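Local coordinates for protein ATP-dependent DNA helicase PIF1 (PDB 7OTJ) that couples ATP hydrolysis to 5'-3' unwinding of DNA and probably resolves G-quadruplexes, helping to maintain nuclear and mitochondrial genome stability, at residues G18-Y23 against K177-R182; L34-I39 against A60-G65; T101-I106 against Q138-G143. All coordinates share one frame; numbering follows the deposited sequence.

Interaction 1: G18-Y23 against K177-R182; sequences GVSLFY and KETIQR
Ser20 and Gln181 meet just ahead of two neighbouring strands of the parallel P-loop NTPase sheet of the Pif1 helicase core, 21-25 and 182-186, the latter one edge of the sheet. Gln181 N gives a hydrogen bond of 2.8 Å to Ser20 O, and the Gln181 side chain answers in the other direction, its OE1 accepting from Ser20 N at 3.1 Å. That second bond lies in the plane of the side-chain amide and uses a lone pair of OE1. With CG swung anti to its carbonyl carbon (chi1 -51°) and the chain extended beyond, Gln181 passes Val19 at a slant and reaches the amide one residue before the strand begins. A single glutamine thus grips both polar backbone atoms of Ser20, while the hydroxyl of Ser20 turns instead to Leu139 N of strand 138-143. Further along, Phe22 N points at Arg182 O over 3.0 Å, nearly in line with that carbonyl.

Van der Waals contacts surround these bonds. CG1 of Val19 rests against the Gln181 amide, 3.5 Å from OE1. The ring of Phe22 leads away from Ile180 to meet Trp176 edge-to-face. Ile180 itself, just past the end of helix 174-179, brings its two branches to the Leu21-Phe22 peptide: CD1 lies 3.6 Å from Leu21 C, and CG2 packs on Phe22 CB at 4.0 Å.

Interaction 2: L34-I39 against A60-G65; sequences LLRSII and ACNIGG
Arg36 reaches from helix 31-45 with its guanidinium side-on to the main-chain carbonyl of Asn62, and both NE and NH2 converge on the one oxygen. The bonds measure 2.8 Å from Arg36 NE to Asn62 O and 2.7 Å from Arg36 NH2 to the same atom, and both are bent, with angles at hydrogen near 130°, as expected when two N-H groups share one acceptor. Both nitrogens lie in the carbonyl plane, whereas the oxygen sits some 20° out of the guanidinium plane. The arginine chain gets there by running extended from CG to NE. Against it the Asn62 side chain crosses at about a right angle, its amide plane turned 79° from the guanidinium.

The accepting carbonyl belongs to the turn that ends helix 57-61, a Schellman motif: Gly65 N returns to Ala60 O, Gly64 N to Cys61 O, and Gly64 is the C-prime residue with positive phi. Ala60 O also takes Ile63 N, the two donors arriving from opposite faces of its plane.

Beside this polar grip, Ile63 packs against the helix through CD1, which ends 4.0 Å from Leu35 CD2, the two chains crossing obliquely. Ile39 approaches the next part of the turn, its CD1 lying 3.6 Å from Ile63 O. The Asn62 side chain also touches the P-loop and comes within about 5 Å of the bound magnesium ion and of ADP, side chain to ligand.

Interaction 3: T101-I106 against Q138-G143; sequences TRVLII and QLVACG. With PO4 (phosphate ion), chain P.
Strands 103-106 and 138-143 run parallel, 14° apart in direction, with Val103 beside Gln138 and Ile106 beside Ala141, and five backbone hydrogen bonds join Arg102, Leu104 and Ile106 to Gln138, Val140 and Cys142. The main-chain ladder illustrates parallel pairing well: Leu104 uses both its N and its O, the N bonding Gln138 O at 2.7 Å and the O accepting from Val140 N at 2.8 Å.

On the face carrying Val103, Ile105, Gln138 and Val140, neighbours lie side by side. Gln138 points the same way as Val103, and its OE1 lies 3.3 Å from Val103 CG2. Gln138 CG lies anti to the backbone N (chi1 180°) and the chain runs straight on beyond it, while NE2 bonds Val19 O and Val15 O. Val140 is shared: its CG2 touches Val103 CG1 at 3.8 Å, the two side chains slanting across each other, and its CB lies 4.0 Å from Ile105 CG1. On the other face Leu139 CD1 meets Ile106 CD1 at 3.8 Å, and Leu104 CG packs more loosely on the same Leu139 methyl.

At the outer end Arg102, bent at chi2 and chi3, curls so that NH2 comes 3.0 Å from O1 of a phosphate ion, probably from the crystallisation liquor; the hydrogen bond from Arg102 NH2 to phosphate O3 is weak.

The pair forms a beta-alpha-beta unit with helix 114-128. Strand 50-54 lies beyond 103-107 and strand 21-25 beyond 138-143, while helix 31-45 packs on the Val103-Ile105 face through Leu42, Leu35 and Ile39, and Cys142 touches Lys31 of the P-loop.

How the interactions relate
All three contacts belong to the same nucleotide-binding domain, yet their chemistry differs with the elements they join. Interaction 3 is central to the sheet, nearly all of it buried, and combines a regular backbone ladder with aliphatic packing. Interaction 1 adds an edge strand and is only partly buried, and there a glutamine side chain shares the bonding with the main chain; it meets interaction 3 directly, Leu21 N lying 2.9 Å from Leu139 O. Interaction 2, also buried, involves no strand pairing: a helix meets a turn through one arginine and three aliphatic residues. Its helix rests on the sheet, Ile39 CG1 lying 3.6 Å from Ile105 CD1 of interaction 3, and Leu34, Leu35 and Ile38 meet Tyr23 of interaction 1.

Interaction 1: G18-Y23 against K177-R182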
loop_
_atom_site.group_PDB
_atom_site.type_symbol
_atom_site.label_atom_id
_atom_site.label_comp_id
_atom_site.label_asym_id
_atom_site.label_seq_id
_atom_site.Cartn_x
_atom_site.Cartn_y
_atom_site.Cartn_z
ATOM N N GLY A 18 1.294 6.161 -25.848
ATOM C CA GLY A 18 2.662 6.422 -25.462
ATOM C C GLY A 18 2.872 7.709 -24.693
ATOM O O GLY A 18 3.995 7.963 -24.237
ATOM N N VAL A 19 1.830 8.525 -24.536
ATOM C CA VAL A 19 1.973 9.806 -23.856
ATOM C C VAL A 19 2.234 9.581 -22.374
ATOM O O VAL A 19 1.556 8.776 -21.722
ATOM C CB VAL A 19 0.721 10.669 -24.067
ATOM C CG1 VAL A 19 0.903 12.027 -23.407
ATOM C CG2 VAL A 19 0.425 10.816 -25.550
ATOM N N SER A 20 3.208 10.307 -21.831
ATOM C CA SER A 20 3.419 10.339 -20.393
ATOM C C SER A 20 2.366 11.239 -19.765
ATOM O O SER A 20 2.200 12.394 -20.173
ATOM C CB SER A 20 4.825 10.835 -20.065
ATOM O OG SER A 20 5.788 9.830 -20.333
ATOM N N LEU A 21 1.631 10.705 -18.794
ATOM C CA LEU A 21 0.500 11.453 -18.278
ATOM C C LEU A 21 0.234 11.099 -16.824
ATOM O O LEU A 21 0.710 10.086 -16.299
ATOM C CB LEU A 21 -0.754 11.206 -19.127
ATOM C CG LEU A 21 -1.302 9.790 -19.323
ATOM C CD1 LEU A 21 -2.100 9.305 -18.098
ATOM C CD2 LEU A 21 -2.174 9.769 -20.569
ATOM N N PHE A 22 -0.558 11.958 -16.194
ATOM C CA PHE A 22 -1.097 11.756 -14.859
ATOM C C PHE A 22 -2.612 11.797 -14.963
ATOM O O PHE A 22 -3.170 12.731 -15.545
ATOM C CB PHE A 22 -0.573 12.837 -13.912
ATOM C CG PHE A 22 -1.388 13.020 -12.655
ATOM C CD1 PHE A 22 -1.505 12.004 -11.719
ATOM C CD2 PHE A 22 -1.994 14.237 -12.389
ATOM C CE1 PHE A 22 -2.232 12.192 -10.560
ATOM C CE2 PHE A 22 -2.717 14.432 -11.236
ATOM C CZ PHE A 22 -2.836 13.413 -10.316
ATOM N N TYR A 23 -3.282 10.776 -14.448
ATOM C CA TYR A 23 -4.733 10.798 -14.426
ATOM C C TYR A 23 -5.217 10.684 -12.987
ATOM O O TYR A 23 -4.645 9.944 -12.177
ATOM C CB TYR A 23 -5.343 9.726 -15.335
ATOM C CG TYR A 23 -5.227 8.290 -14.896
ATOM C CD1 TYR A 23 -6.258 7.674 -14.197
ATOM C CD2 TYR A 23 -4.115 7.527 -15.232
ATOM C CE1 TYR A 23 -6.173 6.347 -13.820
ATOM C CE2 TYR A 23 -4.022 6.196 -14.855
ATOM C CZ TYR A 23 -5.056 5.613 -14.151
ATOM O OH TYR A 23 -4.975 4.290 -13.773
ATOM N N LYS A 177 7.121 18.361 -14.095
ATOM C CA LYS A 177 6.730 19.378 -15.065
ATOM C C LYS A 177 7.270 19.084 -16.460
ATOM O O LYS A 177 6.631 19.441 -17.455
ATOM C CB LYS A 177 7.189 20.754 -14.585
ATOM C CG LYS A 177 6.653 21.110 -13.216
ATOM C CD LYS A 177 7.081 22.500 -12.779
ATOM C CE LYS A 177 6.567 22.815 -11.379
ATOM N NZ LYS A 177 7.025 24.146 -10.899
ATOM N N GLU A 178 8.432 18.445 -16.560
ATOM C CA GLU A 178 8.992 18.146 -17.869
ATOM C C GLU A 178 8.530 16.801 -18.422
ATOM O O GLU A 178 8.659 16.573 -19.629
ATOM C CB GLU A 178 10.525 18.193 -17.816
ATOM C CG GLU A 178 11.163 16.966 -17.221
ATOM C CD GLU A 178 12.665 16.972 -17.360
ATOM O OE1 GLU A 178 13.216 17.960 -17.895
ATOM O OE2 GLU A 178 13.299 15.985 -16.936
ATOM N N THR A 179 7.954 15.927 -17.595
ATOM C CA THR A 179 7.545 14.601 -18.051
ATOM C C THR A 179 6.044 14.490 -18.291
ATOM O O THR A 179 5.626 13.995 -19.343
ATOM C CB THR A 179 7.973 13.521 -17.052
ATOM O OG1 THR A 179 9.366 13.657 -16.755
ATOM C CG2 THR A 179 7.731 12.152 -17.655
ATOM N N ILE A 180 5.225 14.902 -17.318
ATOM C CA ILE A 180 3.773 14.791 -17.443
ATOM C C ILE A 180 3.306 15.688 -18.579
ATOM O O ILE A 180 3.527 16.904 -18.564
ATOM C CB ILE A 180 3.084 15.154 -16.120
ATOM C CG1 ILE A 180 3.483 14.169 -15.024
ATOM C CG2 ILE A 180 1.567 15.200 -16.280
ATOM C CD1 ILE A 180 3.136 12.736 -15.345
ATOM N N GLN A 181 2.693 15.088 -19.592
ATOM C CA GLN A 181 2.241 15.837 -20.755
ATOM C C GLN A 181 0.748 16.127 -20.743
ATOM O O GLN A 181 0.299 17.024 -21.464
ATOM C CB GLN A 181 2.597 15.083 -22.038
ATOM C CG GLN A 181 4.050 14.657 -22.105
ATOM C CD GLN A 181 4.362 13.907 -23.379
ATOM O OE1 GLN A 181 4.355 12.674 -23.408
ATOM N NE2 GLN A 181 4.626 14.652 -24.450
ATOM N N ARG A 182 -0.026 15.392 -19.953
ATOM C CA ARG A 182 -1.471 15.509 -19.988
ATOM C C ARG A 182 -2.011 15.079 -18.636
ATOM O O ARG A 182 -1.439 14.211 -17.972
ATOM C CB ARG A 182 -2.076 14.653 -21.112
ATOM C CG ARG A 182 -3.434 15.129 -21.603
ATOM C CD ARG A 182 -4.236 14.000 -22.252
ATOM N NE ARG A 182 -5.356 14.493 -23.047
ATOM C CZ ARG A 182 -6.461 15.031 -22.547
ATOM N NH1 ARG A 182 -6.625 15.193 -21.242
ATOM N NH2 ARG A 182 -7.423 15.425 -23.377
#

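Interaction 2: L34-I39 against A60-G65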
loop_
_atom_site.group_PDB
_atom_site.type_symbol
_atom_site.label_atom_id
_atom_site.label_comp_id
_atom_site.label_asym_id
_atom_site.label_seq_id
_atom_site.Cartn_x
_atom_site.Cartn_y
_atom_site.Cartn_z
ATOM N N LEU A 34 -8.895 0.671 -13.567
ATOM C CA LEU A 34 -8.396 1.021 -14.892
ATOM C C LEU A 34 -6.909 0.709 -15.023
ATOM O O LEU A 34 -6.464 0.166 -16.042
ATOM C CB LEU A 34 -8.663 2.500 -15.163
ATOM C CG LEU A 34 -7.916 3.129 -16.338
ATOM C CD1 LEU A 34 -8.258 2.433 -17.655
ATOM C CD2 LEU A 34 -8.242 4.608 -16.392
ATOM N N LEU A 35 -6.138 1.010 -13.979
ATOM C CA LEU A 35 -4.699 0.777 -14.003
ATOM C C LEU A 35 -4.379 -0.686 -14.287
ATOM O O LEU A 35 -3.459 -0.989 -15.057
ATOM C CB LEU A 35 -4.087 1.223 -12.678
ATOM C CG LEU A 35 -2.608 1.593 -12.726
ATOM C CD1 LEU A 35 -2.322 2.423 -13.974
ATOM C CD2 LEU A 35 -2.221 2.345 -11.456
ATOM N N ARG A 36 -5.139 -1.610 -13.694
ATOM C CA ARG A 36 -4.900 -3.024 -13.962
ATOM C C ARG A 36 -5.174 -3.369 -15.417
ATOM O O ARG A 36 -4.500 -4.236 -15.984
ATOM C CB ARG A 36 -5.764 -3.897 -13.055
ATOM C CG ARG A 36 -5.504 -3.726 -11.576
ATOM C CD ARG A 36 -6.194 -4.826 -10.804
ATOM N NE ARG A 36 -6.276 -4.524 -9.383
ATOM C CZ ARG A 36 -7.288 -3.883 -8.815
ATOM N NH1 ARG A 36 -8.322 -3.459 -9.523
ATOM N NH2 ARG A 36 -7.261 -3.663 -7.503
ATOM N N SER A 37 -6.143 -2.696 -16.040
ATOM C CA SER A 37 -6.360 -2.894 -17.468
ATOM C C SER A 37 -5.225 -2.287 -18.279
ATOM O O SER A 37 -4.792 -2.868 -19.280
ATOM C CB SER A 37 -7.696 -2.291 -17.890
ATOM O OG SER A 37 -8.770 -3.063 -17.391
ATOM N N ILE A 38 -4.756 -1.103 -17.880
ATOM C CA ILE A 38 -3.588 -0.503 -18.519
ATOM C C ILE A 38 -2.417 -1.478 -18.506
ATOM O O ILE A 38 -1.729 -1.665 -19.516
ATOM C CB ILE A 38 -3.225 0.824 -17.831
ATOM C CG1 ILE A 38 -4.339 1.852 -18.034
ATOM C CG2 ILE A 38 -1.906 1.341 -18.370
ATOM C CD1 ILE A 38 -4.142 3.126 -17.242
ATOM N N ILE A 39 -2.165 -2.096 -17.345
ATOM C CA ILE A 39 -1.053 -3.038 -17.201
ATOM C C ILE A 39 -1.201 -4.204 -18.175
ATOM O O ILE A 39 -0.262 -4.554 -18.902
ATOM C CB ILE A 39 -0.954 -3.522 -15.743
ATOM C CG1 ILE A 39 -0.577 -2.362 -14.821
ATOM C CG2 ILE A 39 0.046 -4.657 -15.602
ATOM C CD1 ILE A 39 -0.787 -2.661 -13.356
ATOM N N ALA A 60 0.669 -1.216 -3.690
ATOM C CA ALA A 60 1.304 -1.876 -4.824
ATOM C C ALA A 60 0.723 -3.266 -5.039
ATOM O O ALA A 60 0.489 -3.675 -6.185
ATOM C CB ALA A 60 2.820 -1.940 -4.626
ATOM N N CYS A 61 0.469 -3.998 -3.949
ATOM C CA CYS A 61 -0.190 -5.293 -4.069
ATOM C C CYS A 61 -1.564 -5.154 -4.700
ATOM O O CYS A 61 -2.030 -6.071 -5.387
ATOM C CB CYS A 61 -0.323 -5.955 -2.696
ATOM S SG CYS A 61 1.227 -6.320 -1.847
ATOM N N ASN A 62 -2.226 -4.018 -4.482
ATOM C CA ASN A 62 -3.553 -3.807 -5.043
ATOM C C ASN A 62 -3.538 -3.759 -6.572
ATOM O O ASN A 62 -4.595 -3.894 -7.197
ATOM C CB ASN A 62 -4.153 -2.524 -4.464
ATOM C CG ASN A 62 -5.581 -2.306 -4.894
ATOM O OD1 ASN A 62 -5.900 -1.298 -5.519
ATOM N ND2 ASN A 62 -6.451 -3.255 -4.572
ATOM N N ILE A 63 -2.375 -3.564 -7.190
ATOM C CA ILE A 63 -2.282 -3.547 -8.645
ATOM C C ILE A 63 -1.211 -4.525 -9.104
ATOM O O ILE A 63 -0.678 -4.401 -10.211
ATOM C CB ILE A 63 -1.996 -2.131 -9.165
ATOM C CG1 ILE A 63 -0.728 -1.587 -8.512
ATOM C CG2 ILE A 63 -3.181 -1.219 -8.888
ATOM C CD1 ILE A 63 -0.320 -0.241 -9.028
ATOM N N GLY A 64 -0.882 -5.493 -8.254
ATOM C CA GLY A 64 0.126 -6.487 -8.599
ATOM C C GLY A 64 1.496 -5.902 -8.866
ATOM O O GLY A 64 2.169 -6.306 -9.820
ATOM N N GLY A 65 1.942 -4.980 -8.019
ATOM C CA GLY A 65 3.231 -4.362 -8.220
ATOM C C GLY A 65 4.105 -4.349 -6.983
ATOM O O GLY A 65 3.899 -5.125 -6.043
#

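Interaction 3: T101-I106 against Q138-G143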
loop_
_atom_site.group_PDB
_atom_site.type_symbol
_atom_site.label_atom_id
_atom_site.label_comp_id
_atom_site.label_asym_id
_atom_site.label_seq_id
_atom_site.Cartn_x
_atom_site.Cartn_y
_atom_site.Cartn_z
ATOM N N THR A 101 13.019 -1.163 -18.764
ATOM C CA THR A 101 11.707 -0.582 -18.491
ATOM C C THR A 101 11.312 0.389 -19.599
ATOM O O THR A 101 12.096 1.263 -19.980
ATOM C CB THR A 101 11.697 0.133 -17.132
ATOM O OG1 THR A 101 11.776 -0.826 -16.073
ATOM C CG2 THR A 101 10.417 0.942 -16.955
ATOM N N ARG A 102 10.086 0.238 -20.109
ATOM C CA ARG A 102 9.525 1.156 -21.093
ATOM C C ARG A 102 8.451 2.067 -20.526
ATOM O O ARG A 102 8.349 3.218 -20.954
ATOM C CB ARG A 102 8.926 0.384 -22.274
ATOM C CG ARG A 102 9.925 -0.476 -23.020
ATOM C CD ARG A 102 11.020 0.370 -23.653
ATOM N NE ARG A 102 10.479 1.333 -24.604
ATOM C CZ ARG A 102 10.186 1.054 -25.867
ATOM N NH1 ARG A 102 10.391 -0.152 -26.372
ATOM N NH2 ARG A 102 9.663 2.006 -26.638
ATOM N N VAL A 103 7.649 1.580 -19.583
ATOM C CA VAL A 103 6.605 2.366 -18.943
ATOM C C VAL A 103 6.775 2.235 -17.438
ATOM O O VAL A 103 6.982 1.132 -16.922
ATOM C CB VAL A 103 5.198 1.896 -19.369
ATOM C CG1 VAL A 103 4.109 2.734 -18.688
ATOM C CG2 VAL A 103 5.052 1.928 -20.875
ATOM N N LEU A 104 6.656 3.355 -16.728
ATOM C CA LEU A 104 6.710 3.361 -15.271
ATOM C C LEU A 104 5.361 3.842 -14.763
ATOM O O LEU A 104 4.991 5.006 -14.962
ATOM C CB LEU A 104 7.840 4.246 -14.750
ATOM C CG LEU A 104 7.921 4.408 -13.228
ATOM C CD1 LEU A 104 7.972 3.061 -12.528
ATOM C CD2 LEU A 104 9.135 5.236 -12.858
ATOM N N ILE A 105 4.631 2.937 -14.117
ATOM C CA ILE A 105 3.343 3.227 -13.505
ATOM C C ILE A 105 3.573 3.491 -12.026
ATOM O O ILE A 105 4.252 2.707 -11.349
ATOM C CB ILE A 105 2.360 2.063 -13.715
ATOM C CG1 ILE A 105 2.000 1.929 -15.201
ATOM C CG2 ILE A 105 1.127 2.238 -12.842
ATOM C CD1 ILE A 105 1.211 0.680 -15.531
ATOM N N ILE A 106 3.012 4.584 -11.516
ATOM C CA ILE A 106 3.100 4.920 -10.097
ATOM C C ILE A 106 1.685 5.191 -9.610
ATOM O O ILE A 106 1.125 6.262 -9.876
ATOM C CB ILE A 106 4.003 6.127 -9.823
ATOM C CG1 ILE A 106 5.340 5.986 -10.552
ATOM C CG2 ILE A 106 4.210 6.287 -8.321
ATOM C CD1 ILE A 106 6.236 7.184 -10.377
ATOM N N GLN A 138 8.063 6.000 -20.383
ATOM C CA GLN A 138 6.738 6.599 -20.314
ATOM C C GLN A 138 6.266 6.599 -18.860
ATOM O O GLN A 138 6.144 5.538 -18.236
ATOM C CB GLN A 138 5.754 5.842 -21.204
ATOM C CG GLN A 138 4.334 6.409 -21.180
ATOM C CD GLN A 138 3.332 5.513 -21.891
ATOM O OE1 GLN A 138 3.691 4.479 -22.454
ATOM N NE2 GLN A 138 2.065 5.908 -21.863
ATOM N N LEU A 139 6.018 7.783 -18.316
ATOM C CA LEU A 139 5.568 7.909 -16.940
ATOM C C LEU A 139 4.045 7.940 -16.913
ATOM O O LEU A 139 3.423 8.732 -17.629
ATOM C CB LEU A 139 6.149 9.172 -16.308
ATOM C CG LEU A 139 5.805 9.444 -14.848
ATOM C CD1 LEU A 139 6.325 8.323 -13.971
ATOM C CD2 LEU A 139 6.401 10.771 -14.431
ATOM N N VAL A 140 3.451 7.060 -16.107
ATOM C CA VAL A 140 2.001 7.001 -15.917
ATOM C C VAL A 140 1.749 7.173 -14.425
ATOM O O VAL A 140 1.868 6.215 -13.652
ATOM C CB VAL A 140 1.389 5.692 -16.428
ATOM C CG1 VAL A 140 -0.121 5.656 -16.127
ATOM C CG2 VAL A 140 1.665 5.499 -17.928
ATOM N N ALA A 141 1.439 8.397 -14.010
ATOM C CA ALA A 141 1.133 8.684 -12.617
ATOM C C ALA A 141 -0.367 8.600 -12.376
ATOM O O ALA A 141 -1.169 9.067 -13.189
ATOM C CB ALA A 141 1.644 10.070 -12.227
ATOM N N CYS A 142 -0.738 8.037 -11.233
ATOM C CA CYS A 142 -2.138 7.781 -10.927
ATOM C C CYS A 142 -2.370 8.021 -9.444
ATOM O O CYS A 142 -1.657 7.458 -8.608
ATOM C CB CYS A 142 -2.519 6.350 -11.314
ATOM S SG CYS A 142 -4.163 5.838 -10.806
ATOM N N GLY A 143 -3.354 8.850 -9.114
ATOM C CA GLY A 143 -3.668 9.075 -7.715
ATOM C C GLY A 143 -4.513 10.325 -7.534
ATOM O O GLY A 143 -5.156 10.802 -8.468
HETATM P P PO4 P . 6.993 4.209 -25.302
HETATM O O1 PO4 P . 7.446 4.014 -26.731
HETATM O O2 PO4 P . 6.490 5.624 -25.136
HETATM O O3 PO4 P . 8.139 3.968 -24.344
HETATM O O4 PO4 P . 5.878 3.240 -24.991
#